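Local structure of outer surface protein (5IZT) at residues A[206-209]-A[213-216]; A[234-237]-A[243-246]; A[271-276]-A[281-286]; A[297-302]-A[390-395]; A[313-316]-A[321-324]. The protein is of unknown function but belongs to the family of BbCRASP-1, a Borrelia surface protein that binds complement factor H. One frame throughout, in Å; residues are numbered along the deposited sequence. Where two conformers were deposited one is given.

In the fold
The modelled part of this chain is built from helices and loops, with no strand. Contacts 1 and 2 lie in the loops between helix 179-197 and helix 243-255, contact 2 ending on the first turn of the latter. Contact 3 touches contact 1 and joins helix 260-274 to helix 280-316; centre to centre, contact 1 is about 14 Å from both contact 2 and contact 3. Helix 280-316 then runs on through contact 4, beside helix 366-395, to contact 5, where the chain turns into helix 322-359; their centres are about 28 and 51 Å from that of contact 3. Contact 5 falls, in sequence, between the two segments of contact 4, and this one long helix links the loop-rich end to the far tip.

Contact 1: A[206-209]-A[213-216]; sequences ETYD and MKDS
Lys-214, second residue of the type I beta turn from Met-213 to Ser-216, reaches back to Asp-209 and Tyr-208 at the end of the 206-209 loop. Its backbone N donates to Asp-209 O at 3.1 Å and 160°, arriving well above the plane of that carbonyl. CB of Lys-214 packs 3.3 Å from Asp-209 O, so one carbonyl is held against both backbone and side chain of the lysine. From there the chain trails away from its own backbone N (chi1 180°) and runs straight until it bends at its last two torsions. The bend passes CD by Tyr-208 O at 3.6 Å and leaves CE 4.0 Å from Tyr-208 CE2, the two side chains crossing at a slant. Beyond the bend the ammonium turns from the tyrosine to its sequence neighbour Asp-215, forming a salt bridge with OD1 from the syn side, NZ tilted 29° out of the carboxylate plane. The carboxylate of Asp-209 is engaged elsewhere, by Lys-212, while Ser-216 packs on Met-270 and Tyr-274 of helix 260-274. A water completes the junction, giving a hydrogen to Asp-209 O at 3.2 Å and accepting one from Asp-215 N at 2.9 Å.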
# COMPACT_ATOMS: atom_id res chain seq x y z
N GLU A 206 -2.25 -2.60 17.64
CA GLU A 206 -0.92 -3.17 17.45
C GLU A 206 -0.43 -3.88 18.72
O GLU A 206 -0.53 -3.33 19.82
CB GLU A 206 0.02 -2.02 17.06
CG GLU A 206 1.49 -2.29 17.09
CD GLU A 206 2.27 -1.06 16.66
OE1 GLU A 206 2.50 -0.16 17.49
OE2 GLU A 206 2.68 -1.01 15.49
N THR A 207 0.10 -5.09 18.56
CA THR A 207 0.66 -5.82 19.69
C THR A 207 1.99 -5.22 20.12
O THR A 207 2.63 -4.47 19.38
CB THR A 207 0.85 -7.29 19.35
OG1 THR A 207 1.68 -7.40 18.20
CG2 THR A 207 -0.50 -7.95 19.07
N TYR A 208 2.42 -5.57 21.34
CA TYR A 208 3.64 -4.96 21.86
C TYR A 208 4.84 -5.29 20.98
O TYR A 208 5.69 -4.42 20.73
CB TYR A 208 3.91 -5.39 23.30
CG TYR A 208 5.11 -4.66 23.85
CD1 TYR A 208 4.98 -3.36 24.34
CD2 TYR A 208 6.37 -5.24 23.85
CE1 TYR A 208 6.07 -2.67 24.83
CE2 TYR A 208 7.47 -4.55 24.34
CZ TYR A 208 7.31 -3.27 24.83
OH TYR A 208 8.39 -2.58 25.32
N ASP A 209 4.94 -6.53 20.50
CA ASP A 209 6.07 -6.89 19.64
C ASP A 209 5.84 -6.52 18.17
O ASP A 209 6.58 -7.01 17.30
CB ASP A 209 6.41 -8.39 19.80
CG ASP A 209 5.33 -9.34 19.24
OD1 ASP A 209 4.40 -8.91 18.54
OD2 ASP A 209 5.42 -10.56 19.52
N MET A 213 7.53 -7.91 14.20
CA MET A 213 8.36 -7.05 13.38
C MET A 213 9.06 -5.95 14.17
O MET A 213 9.94 -5.27 13.62
CB MET A 213 7.52 -6.45 12.24
CG MET A 213 7.16 -7.56 11.22
SD MET A 213 6.17 -6.99 9.83
CE MET A 213 4.59 -6.79 10.68
N LYS A 214 8.74 -5.77 15.46
CA LYS A 214 9.49 -4.81 16.28
C LYS A 214 10.97 -5.15 16.28
O LYS A 214 11.82 -4.26 16.18
CB LYS A 214 8.99 -4.81 17.73
CG LYS A 214 9.76 -3.81 18.63
CD LYS A 214 9.17 -3.73 20.04
CE LYS A 214 9.59 -4.90 20.93
NZ LYS A 214 11.04 -4.88 21.31
N ASP A 215 11.30 -6.43 16.38
CA ASP A 215 12.68 -6.90 16.39
C ASP A 215 13.10 -7.51 15.07
O ASP A 215 14.08 -8.26 15.04
CB ASP A 215 12.91 -7.90 17.53
CG ASP A 215 12.68 -7.29 18.90
OD1 ASP A 215 12.86 -6.07 19.05
OD2 ASP A 215 12.36 -8.05 19.84
N SER A 216 12.37 -7.23 13.98
CA SER A 216 12.80 -7.69 12.67
C SER A 216 12.56 -6.62 11.61
O SER A 216 13.37 -5.70 11.49
CB SER A 216 12.14 -9.04 12.29
OG SER A 216 10.75 -8.96 12.05
O HOH W 1 9.43 -8.45 17.23

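Contact 2: A[234-237]-A[243-246]; sequences YAPQ and PEAE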
# COMPACT_ATOMS: atom_id res chain seq x y z
N TYR A 234 18.10 12.58 12.23
CA TYR A 234 17.19 12.23 11.14
C TYR A 234 15.86 11.72 11.68
O TYR A 234 15.40 12.14 12.74
CB TYR A 234 17.82 11.19 10.22
N ALA A 235 15.24 10.79 10.95
CA ALA A 235 13.92 10.33 11.35
C ALA A 235 14.03 9.15 12.31
O ALA A 235 15.04 8.43 12.31
CB ALA A 235 13.11 9.94 10.12
N PRO A 236 13.01 8.91 13.12
CA PRO A 236 13.06 7.79 14.07
C PRO A 236 13.01 6.45 13.36
O PRO A 236 12.47 6.30 12.26
CB PRO A 236 11.82 7.99 14.94
CG PRO A 236 10.89 8.80 14.09
CD PRO A 236 11.78 9.71 13.29
N GLN A 237 13.57 5.45 14.03
CA GLN A 237 13.48 4.07 13.57
C GLN A 237 12.02 3.66 13.45
O GLN A 237 11.16 4.10 14.23
CB GLN A 237 14.24 3.16 14.53
CG GLN A 237 14.85 1.91 13.91
CD GLN A 237 15.88 1.28 14.82
OE1 GLN A 237 16.11 1.75 15.93
NE2 GLN A 237 16.52 0.21 14.35
N PRO A 243 5.18 8.77 17.82
CA PRO A 243 3.97 8.90 16.98
C PRO A 243 4.25 8.81 15.49
O PRO A 243 3.41 8.28 14.75
CB PRO A 243 3.42 10.28 17.39
CG PRO A 243 3.98 10.52 18.76
CD PRO A 243 5.34 9.90 18.75
N GLU A 244 5.41 9.30 15.02
CA GLU A 244 5.73 9.18 13.60
C GLU A 244 5.86 7.72 13.19
O GLU A 244 5.37 7.32 12.12
CB GLU A 244 7.02 9.94 13.27
CG GLU A 244 6.90 11.44 13.39
CD GLU A 244 8.25 12.10 13.18
OE1 GLU A 244 9.10 12.03 14.09
OE2 GLU A 244 8.47 12.66 12.08
N ALA A 245 6.52 6.89 14.01
CA ALA A 245 6.68 5.50 13.62
C ALA A 245 5.37 4.73 13.75
O ALA A 245 5.10 3.84 12.93
CB ALA A 245 7.79 4.82 14.44
N GLU A 246 4.57 5.01 14.78
CA GLU A 246 3.27 4.35 14.86
C GLU A 246 2.44 4.65 13.61
O GLU A 246 1.80 3.75 13.04
CB GLU A 246 2.52 4.80 16.11
CG GLU A 246 3.22 4.46 17.41
CD GLU A 246 2.70 5.25 18.61
OE1 GLU A 246 1.78 6.08 18.42
OE2 GLU A 246 3.23 5.06 19.73
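Glu-244, the second residue of helix 243-255, comes against the ring of Pro-236 from the loop at 234-237. A chi1 of -67° sets its CG beside the backbone N, and CD continues the chain in an extended line, which carries the carboxylate out across the proline ring. OE1 then rests 3.6 Å from Pro-236 CD and 3.7 Å from Pro-236 CG, while CB, at the root of the side chain, is 4.1 Å from Pro-236 CG. Ring and glutamate cross at nearly a right angle, and the meeting is one of van der Waals packing, a carboxylate oxygen lying against ring methylenes. In the fold, the loop before helix 243-255 doubles back against that helix's first turn, the extended backbone of Pro-236 and Gln-237 running past it. Pro-236 is also tied by a backbone hydrogen bond to Val-223. Ala-245 follows, buried, its methyl pointing at the loop and lying 3.5 Å from Gln-237 O. That carbonyl accepts a hydrogen bond from Ser-240 OG and also contacts the methyl. In the conformer given, NE2 of Gln-237 bonds to Glu-219 O. Ala-245 N, in turn, bonds to Thr-242 OG1 just before the helix, and its methyl also packs on Val-223 and Ser-240.

Contact 3: A[271-276]-A[281-286]; sequences ETLYNE and SLIREL. Unlike the reference sequence in segment 271-276: Thr-272 (reference Ala).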
# COMPACT_ATOMS: atom_id res chain seq x y z
N GLU A 271 10.28 -12.45 10.70
CA GLU A 271 11.09 -12.87 11.83
C GLU A 271 11.97 -14.05 11.45
O GLU A 271 13.16 -14.05 11.76
CB GLU A 271 10.19 -13.26 13.02
CG GLU A 271 11.02 -13.76 14.22
CD GLU A 271 10.15 -14.08 15.42
OE1 GLU A 271 9.27 -14.95 15.30
OE2 GLU A 271 10.31 -13.42 16.46
N THR A 272 11.41 -15.04 10.74
CA THR A 272 12.21 -16.16 10.27
C THR A 272 13.34 -15.70 9.36
O THR A 272 14.50 -16.12 9.52
CB THR A 272 11.32 -17.17 9.54
OG1 THR A 272 10.40 -17.76 10.47
CG2 THR A 272 12.17 -18.27 8.89
N LEU A 273 13.03 -14.84 8.39
CA LEU A 273 14.06 -14.31 7.50
C LEU A 273 15.15 -13.58 8.27
O LEU A 273 16.33 -13.62 7.89
CB LEU A 273 13.45 -13.36 6.47
CG LEU A 273 12.55 -13.97 5.40
CD1 LEU A 273 11.96 -12.84 4.58
CD2 LEU A 273 13.36 -14.92 4.52
N TYR A 274 14.77 -12.87 9.33
CA TYR A 274 15.72 -12.02 10.05
C TYR A 274 16.81 -12.81 10.76
O TYR A 274 17.87 -12.25 11.06
CB TYR A 274 14.93 -11.16 11.03
CG TYR A 274 15.72 -10.11 11.78
CD1 TYR A 274 15.93 -8.83 11.25
CD2 TYR A 274 16.27 -10.41 13.03
CE1 TYR A 274 16.64 -7.87 11.96
CE2 TYR A 274 16.99 -9.47 13.74
CZ TYR A 274 17.18 -8.21 13.21
OH TYR A 274 17.91 -7.31 13.97
N ASN A 275 16.58 -14.12 10.96
CA ASN A 275 17.54 -15.00 11.64
C ASN A 275 18.91 -15.01 10.99
O ASN A 275 19.91 -15.28 11.67
CB ASN A 275 16.98 -16.42 11.67
CG ASN A 275 15.87 -16.59 12.67
OD1 ASN A 275 15.79 -15.85 13.64
ND2 ASN A 275 15.02 -17.59 12.45
N GLU A 276 18.98 -14.77 9.68
CA GLU A 276 20.25 -14.71 8.95
C GLU A 276 20.43 -13.29 8.43
O GLU A 276 19.54 -12.78 7.74
CB GLU A 276 20.27 -15.70 7.78
CG GLU A 276 20.01 -17.15 8.15
CD GLU A 276 21.23 -17.82 8.69
OE1 GLU A 276 22.31 -17.21 8.65
OE2 GLU A 276 21.11 -18.98 9.16
N SER A 281 18.66 -7.34 3.73
CA SER A 281 18.37 -6.45 2.60
C SER A 281 17.07 -6.86 1.91
O SER A 281 16.32 -6.00 1.44
CB SER A 281 19.53 -6.44 1.61
OG SER A 281 20.73 -6.00 2.23
N LEU A 282 16.80 -8.16 1.84
CA LEU A 282 15.54 -8.62 1.26
C LEU A 282 14.35 -8.14 2.08
O LEU A 282 13.35 -7.67 1.54
CB LEU A 282 15.53 -10.15 1.17
CG LEU A 282 14.17 -10.79 0.87
CD1 LEU A 282 13.63 -10.38 -0.49
CD2 LEU A 282 14.22 -12.33 1.01
N ILE A 283 14.45 -8.27 3.41
CA ILE A 283 13.38 -7.81 4.29
C ILE A 283 13.12 -6.33 4.08
O ILE A 283 11.96 -5.89 4.01
CB ILE A 283 13.73 -8.12 5.76
CG1 ILE A 283 13.83 -9.62 6.00
CG2 ILE A 283 12.67 -7.54 6.70
CD1 ILE A 283 14.38 -9.96 7.44
N ARG A 284 14.19 -5.53 3.99
CA ARG A 284 14.04 -4.10 3.71
C ARG A 284 13.28 -3.86 2.41
O ARG A 284 12.32 -3.08 2.36
CB ARG A 284 15.41 -3.41 3.66
CG ARG A 284 16.10 -3.23 5.01
CD ARG A 284 17.40 -2.42 4.92
NE ARG A 284 17.98 -2.26 6.25
CZ ARG A 284 19.11 -2.84 6.66
NH1 ARG A 284 19.79 -3.62 5.83
NH2 ARG A 284 19.56 -2.62 7.88
N GLU A 285 13.72 -4.51 1.32
CA GLU A 285 13.06 -4.32 0.03
C GLU A 285 11.58 -4.73 0.10
O GLU A 285 10.73 -4.07 -0.50
CB GLU A 285 13.76 -5.11 -1.09
CG GLU A 285 15.19 -4.68 -1.41
CD GLU A 285 15.72 -5.36 -2.69
OE1 GLU A 285 16.16 -6.52 -2.64
OE2 GLU A 285 15.66 -4.72 -3.77
N LEU A 286 11.27 -5.84 0.78
CA LEU A 286 9.87 -6.27 0.87
C LEU A 286 9.03 -5.22 1.59
O LEU A 286 7.96 -4.84 1.11
CB LEU A 286 9.74 -7.62 1.60
CG LEU A 286 10.33 -8.82 0.85
CD1 LEU A 286 10.41 -10.01 1.81
CD2 LEU A 286 9.48 -9.16 -0.37
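Leu-273 and Ile-283 give up the most surface in this buried contact, about equal amounts each, and their CA atoms are 7.3 Å apart, the shortest such distance between the segments. They sit where the end of helix 260-274 and the start of helix 280-316 form a helix-loop-helix turn, the two short segments running in roughly opposite directions. The side chains also run in opposite senses and slide past one another, so each lies along the flank of the other instead of meeting end to end. Ile-283 directs CG1 away from its own C=O (chi1 -64°), an extended arm that delivers CD1 to within 3.7 Å of Leu-273 CB and lays CG1 4.0 Å from Leu-273 CD1. The same CD1 methyl reaches past the leucine to the backbone of the next residue, 3.5 Å from Tyr-274 N, and sits 3.8 Å from Tyr-274 CB. Near the tyrosine ring it comes in at the edge, close to the ring plane. Leu-273 answers with its branched end: CD1 passes between the helices to Leu-282 CD2 and Leu-286 CD1, each 4.3 Å away, so this one leucine meets Leu-282, Ile-283 and Leu-286, which lie on one face of helix 280-316. The short link between the helices is pinned by its own polar groups: Leu-273 O accepts from Asn-279, and Tyr-274, whose ring stacks on His-280, offers its O to that histidine. Met-270, one turn back in helix 260-274, packs on Ile-283 and Leu-286, Ala-217 from the loop before helix 243-255 lies against Ile-283, and helix 366-395 covers Leu-282 with Ala-370 and Leu-286 with Met-381.

Contact 4: A[297-302]-A[390-395]; sequences FELALE and EAYISI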
# COMPACT_ATOMS: atom_id res chain seq x y z
N PHE A 297 -0.63 5.13 -2.83
CA PHE A 297 -2.08 4.93 -2.98
C PHE A 297 -2.86 6.02 -2.26
O PHE A 297 -3.77 6.63 -2.85
CB PHE A 297 -2.44 3.53 -2.44
CG PHE A 297 -3.91 3.24 -2.43
CD1 PHE A 297 -4.57 2.87 -3.60
CD2 PHE A 297 -4.63 3.29 -1.26
CE1 PHE A 297 -5.92 2.57 -3.59
CE2 PHE A 297 -6.00 3.00 -1.24
CZ PHE A 297 -6.65 2.65 -2.41
N GLU A 298 -2.52 6.30 -1.00
CA GLU A 298 -3.27 7.31 -0.25
C GLU A 298 -3.07 8.71 -0.82
O GLU A 298 -4.00 9.53 -0.84
CB GLU A 298 -2.87 7.26 1.23
CG GLU A 298 -3.35 5.99 1.94
CD GLU A 298 -2.97 5.93 3.42
OE1 GLU A 298 -2.59 6.97 4.00
OE2 GLU A 298 -3.04 4.82 3.99
N LEU A 299 -1.84 9.03 -1.25
CA LEU A 299 -1.61 10.34 -1.86
C LEU A 299 -2.38 10.48 -3.18
O LEU A 299 -2.87 11.56 -3.51
CB LEU A 299 -0.10 10.56 -2.08
CG LEU A 299 0.79 10.78 -0.85
CD1 LEU A 299 2.24 10.67 -1.24
CD2 LEU A 299 0.52 12.16 -0.22
N ALA A 300 -2.50 9.39 -3.93
CA ALA A 300 -3.21 9.43 -5.20
C ALA A 300 -4.70 9.65 -5.00
O ALA A 300 -5.35 10.36 -5.78
CB ALA A 300 -2.95 8.13 -5.99
N LEU A 301 -5.28 9.05 -3.95
CA LEU A 301 -6.68 9.32 -3.66
C LEU A 301 -6.93 10.80 -3.45
O LEU A 301 -7.81 11.39 -4.09
CB LEU A 301 -7.13 8.52 -2.43
CG LEU A 301 -7.08 6.99 -2.57
CD1 LEU A 301 -7.41 6.41 -1.21
CD2 LEU A 301 -8.07 6.47 -3.64
N GLU A 302 -6.10 11.45 -2.62
CA GLU A 302 -6.30 12.88 -2.38
C GLU A 302 -6.04 13.71 -3.63
O GLU A 302 -6.71 14.73 -3.85
CB GLU A 302 -5.41 13.35 -1.22
CG GLU A 302 -5.77 14.75 -0.70
CD GLU A 302 -7.27 14.98 -0.50
OE1 GLU A 302 -7.95 14.11 0.10
OE2 GLU A 302 -7.76 16.05 -0.92
N GLU A 390 3.72 5.39 -10.48
CA GLU A 390 3.60 6.01 -11.80
C GLU A 390 2.19 6.54 -12.04
O GLU A 390 2.02 7.61 -12.62
CB GLU A 390 4.01 5.00 -12.88
CG GLU A 390 5.50 4.70 -12.85
CD GLU A 390 5.91 3.59 -13.82
OE1 GLU A 390 5.03 3.06 -14.53
OE2 GLU A 390 7.11 3.25 -13.85
N ALA A 391 1.17 5.81 -11.59
CA ALA A 391 -0.19 6.33 -11.72
C ALA A 391 -0.37 7.60 -10.90
O ALA A 391 -0.96 8.58 -11.38
CB ALA A 391 -1.19 5.27 -11.28
N TYR A 392 0.14 7.61 -9.68
CA TYR A 392 0.09 8.80 -8.84
C TYR A 392 0.73 9.99 -9.53
O TYR A 392 0.13 11.06 -9.62
CB TYR A 392 0.73 8.51 -7.48
CG TYR A 392 0.99 9.74 -6.65
CD1 TYR A 392 -0.03 10.61 -6.30
CD2 TYR A 392 2.24 9.97 -6.10
CE1 TYR A 392 0.20 11.72 -5.52
CE2 TYR A 392 2.48 11.07 -5.31
CZ TYR A 392 1.46 11.94 -5.02
OH TYR A 392 1.72 13.03 -4.22
N ILE A 393 1.96 9.82 -10.03
CA ILE A 393 2.64 10.91 -10.70
C ILE A 393 1.84 11.40 -11.90
O ILE A 393 1.74 12.60 -12.16
CB ILE A 393 4.05 10.47 -11.14
CG1 ILE A 393 4.92 10.10 -9.92
CG2 ILE A 393 4.70 11.55 -12.03
CD1 ILE A 393 5.13 11.22 -8.94
N SER A 394 1.23 10.47 -12.64
CA SER A 394 0.51 10.86 -13.85
C SER A 394 -0.74 11.68 -13.55
O SER A 394 -1.23 12.38 -14.44
CB SER A 394 0.13 9.61 -14.65
OG SER A 394 -1.04 9.01 -14.12
N ILE A 395 -1.27 11.61 -12.33
CA ILE A 395 -2.45 12.40 -11.95
C ILE A 395 -2.09 13.85 -11.66
O ILE A 395 -2.91 14.75 -11.85
CB ILE A 395 -3.15 11.76 -10.73
CG1 ILE A 395 -3.67 10.37 -11.08
CG2 ILE A 395 -4.29 12.64 -10.22
CD1 ILE A 395 -3.98 9.54 -9.85
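Leu-299 of the long helix 280-316 lies over one face of the Tyr-392 ring, on helix 366-395. The segments run nearly parallel, axes 9.2 Å apart and directions 24° from each other, as neighbours in a helical bundle. Phe-297, earlier in the segment, points away to pack on Leu-340 and form a cation-pi pair with Arg-343. The touching part of Leu-299 is chiefly CB, 4.0 Å from the ring centroid and 29° off the normal, a CH-pi contact; CD1 reaches on to 3.8 Å from Tyr-392 OH. The first torsion of Tyr-392 (168°) swings its ring across to the neighbouring helix. Ala-300 comes next, with CA 3.6 Å from Tyr-392 CD1 and its methyl 3.8 Å from that same atom; the small residue lets the ring lie close to the helix backbone. The methyl also meets Ile-395 CD1 at 4.2 Å, and Ile-339 of helix 322-359 packs on it. Leu-301 turns instead to helix 179-197. No polar pairing between side chains joins the segments; they meet mainly through apolar groups and a ring face, so shape and dispersion hold them, while the charges of Glu-298 and Glu-302 go to Lys-251 and Lys-195.

Contact 5: A[313-316]-A[321-324]; sequences QDYL and NSFD
In the Ser-322 conformer given, one of two deposited, Tyr-315 OH and Ser-322 OG are hydrogen-bonded across this surface contact, 3.2 Å apart, and either hydroxyl may be the donor. The reach of the tyrosine explains the pairing: with chi1 at 170° the ring extends toward the start of the next helix. Van der Waals contact comes along the ring. CD1 meets Asn-321 C at 3.8 Å, that carbon lying at the ring edge near its plane, and CE1 is 3.6 Å from Ser-322 N. Helices 280-316 and 322-359 are here joined by a short turn, the tip of an antiparallel helical hairpin in a predicted coiled coil. At the N-terminus of helix 322-359, Asn-321 is the N-cap, and its N donates to Asp-324 OD2 at 3.0 Å and 173°, the N-H to side-chain bond of a capping box, with the carboxylate met from above its plane. Other apolar and aromatic neighbours complete the setting, Phe-325 meeting the Tyr-315 ring with planes about 35° apart, and Leu-180 of helix 179-197 touching both Tyr-315 and Ser-322.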
# COMPACT_ATOMS: atom_id res chain seq x y z
N GLN A 313 -14.37 23.50 -11.24
CA GLN A 313 -14.41 24.97 -11.33
C GLN A 313 -14.03 25.47 -12.72
O GLN A 313 -14.60 26.47 -13.19
CB GLN A 313 -13.50 25.56 -10.26
CG GLN A 313 -14.06 25.34 -8.88
CD GLN A 313 -15.38 26.05 -8.65
OE1 GLN A 313 -15.63 27.13 -9.19
NE2 GLN A 313 -16.24 25.45 -7.82
N ASP A 314 -13.11 24.79 -13.40
CA ASP A 314 -12.85 25.10 -14.81
C ASP A 314 -14.12 24.96 -15.63
O ASP A 314 -14.42 25.80 -16.50
CB ASP A 314 -11.77 24.16 -15.35
CG ASP A 314 -10.41 24.48 -14.82
OD1 ASP A 314 -10.27 25.52 -14.15
OD2 ASP A 314 -9.48 23.66 -15.06
N TYR A 315 -14.87 23.88 -15.40
CA TYR A 315 -16.12 23.68 -16.12
C TYR A 315 -17.14 24.75 -15.76
O TYR A 315 -17.80 25.32 -16.65
CB TYR A 315 -16.66 22.29 -15.81
CG TYR A 315 -18.05 22.07 -16.31
CD1 TYR A 315 -18.32 21.97 -17.68
CD2 TYR A 315 -19.10 21.89 -15.42
CE1 TYR A 315 -19.61 21.74 -18.14
CE2 TYR A 315 -20.39 21.65 -15.87
CZ TYR A 315 -20.64 21.58 -17.23
OH TYR A 315 -21.93 21.34 -17.66
N LEU A 316 -17.26 25.07 -14.48
CA LEU A 316 -18.20 26.11 -14.08
C LEU A 316 -17.80 27.48 -14.61
O LEU A 316 -18.66 28.33 -14.85
CB LEU A 316 -18.31 26.14 -12.55
CG LEU A 316 -19.00 24.94 -11.91
CD1 LEU A 316 -19.07 25.09 -10.39
CD2 LEU A 316 -20.39 24.75 -12.48
N ASN A 321 -15.69 22.42 -21.55
CA ASN A 321 -17.11 22.11 -21.74
C ASN A 321 -17.42 20.73 -21.15
O ASN A 321 -16.56 20.06 -20.57
CB ASN A 321 -17.50 22.24 -23.22
CG ASN A 321 -16.83 21.23 -24.12
OD1 ASN A 321 -16.28 20.22 -23.65
ND2 ASN A 321 -16.86 21.48 -25.42
N SER A 322 -18.68 20.31 -21.30
CA SER A 322 -19.12 19.04 -20.73
C SER A 322 -18.30 17.87 -21.27
O SER A 322 -17.93 16.96 -20.51
CB SER A 322 -20.60 18.80 -21.03
OG SER A 322 -21.41 19.79 -20.43
N PHE A 323 -18.03 17.88 -22.57
CA PHE A 323 -17.22 16.81 -23.15
C PHE A 323 -15.85 16.77 -22.51
O PHE A 323 -15.34 15.69 -22.17
CB PHE A 323 -17.08 16.99 -24.68
CG PHE A 323 -16.17 15.98 -25.31
CD1 PHE A 323 -14.80 16.21 -25.42
CD2 PHE A 323 -16.67 14.76 -25.75
CE1 PHE A 323 -13.95 15.26 -25.98
CE2 PHE A 323 -15.83 13.79 -26.31
CZ PHE A 323 -14.47 14.05 -26.43
N ASP A 324 -15.23 17.94 -22.35
CA ASP A 324 -13.87 18.01 -21.80
C ASP A 324 -13.85 17.51 -20.37
O ASP A 324 -12.94 16.77 -19.97
CB ASP A 324 -13.39 19.46 -21.82
CG ASP A 324 -13.36 20.05 -23.21
OD1 ASP A 324 -13.27 19.29 -24.19
OD2 ASP A 324 -13.47 21.29 -23.30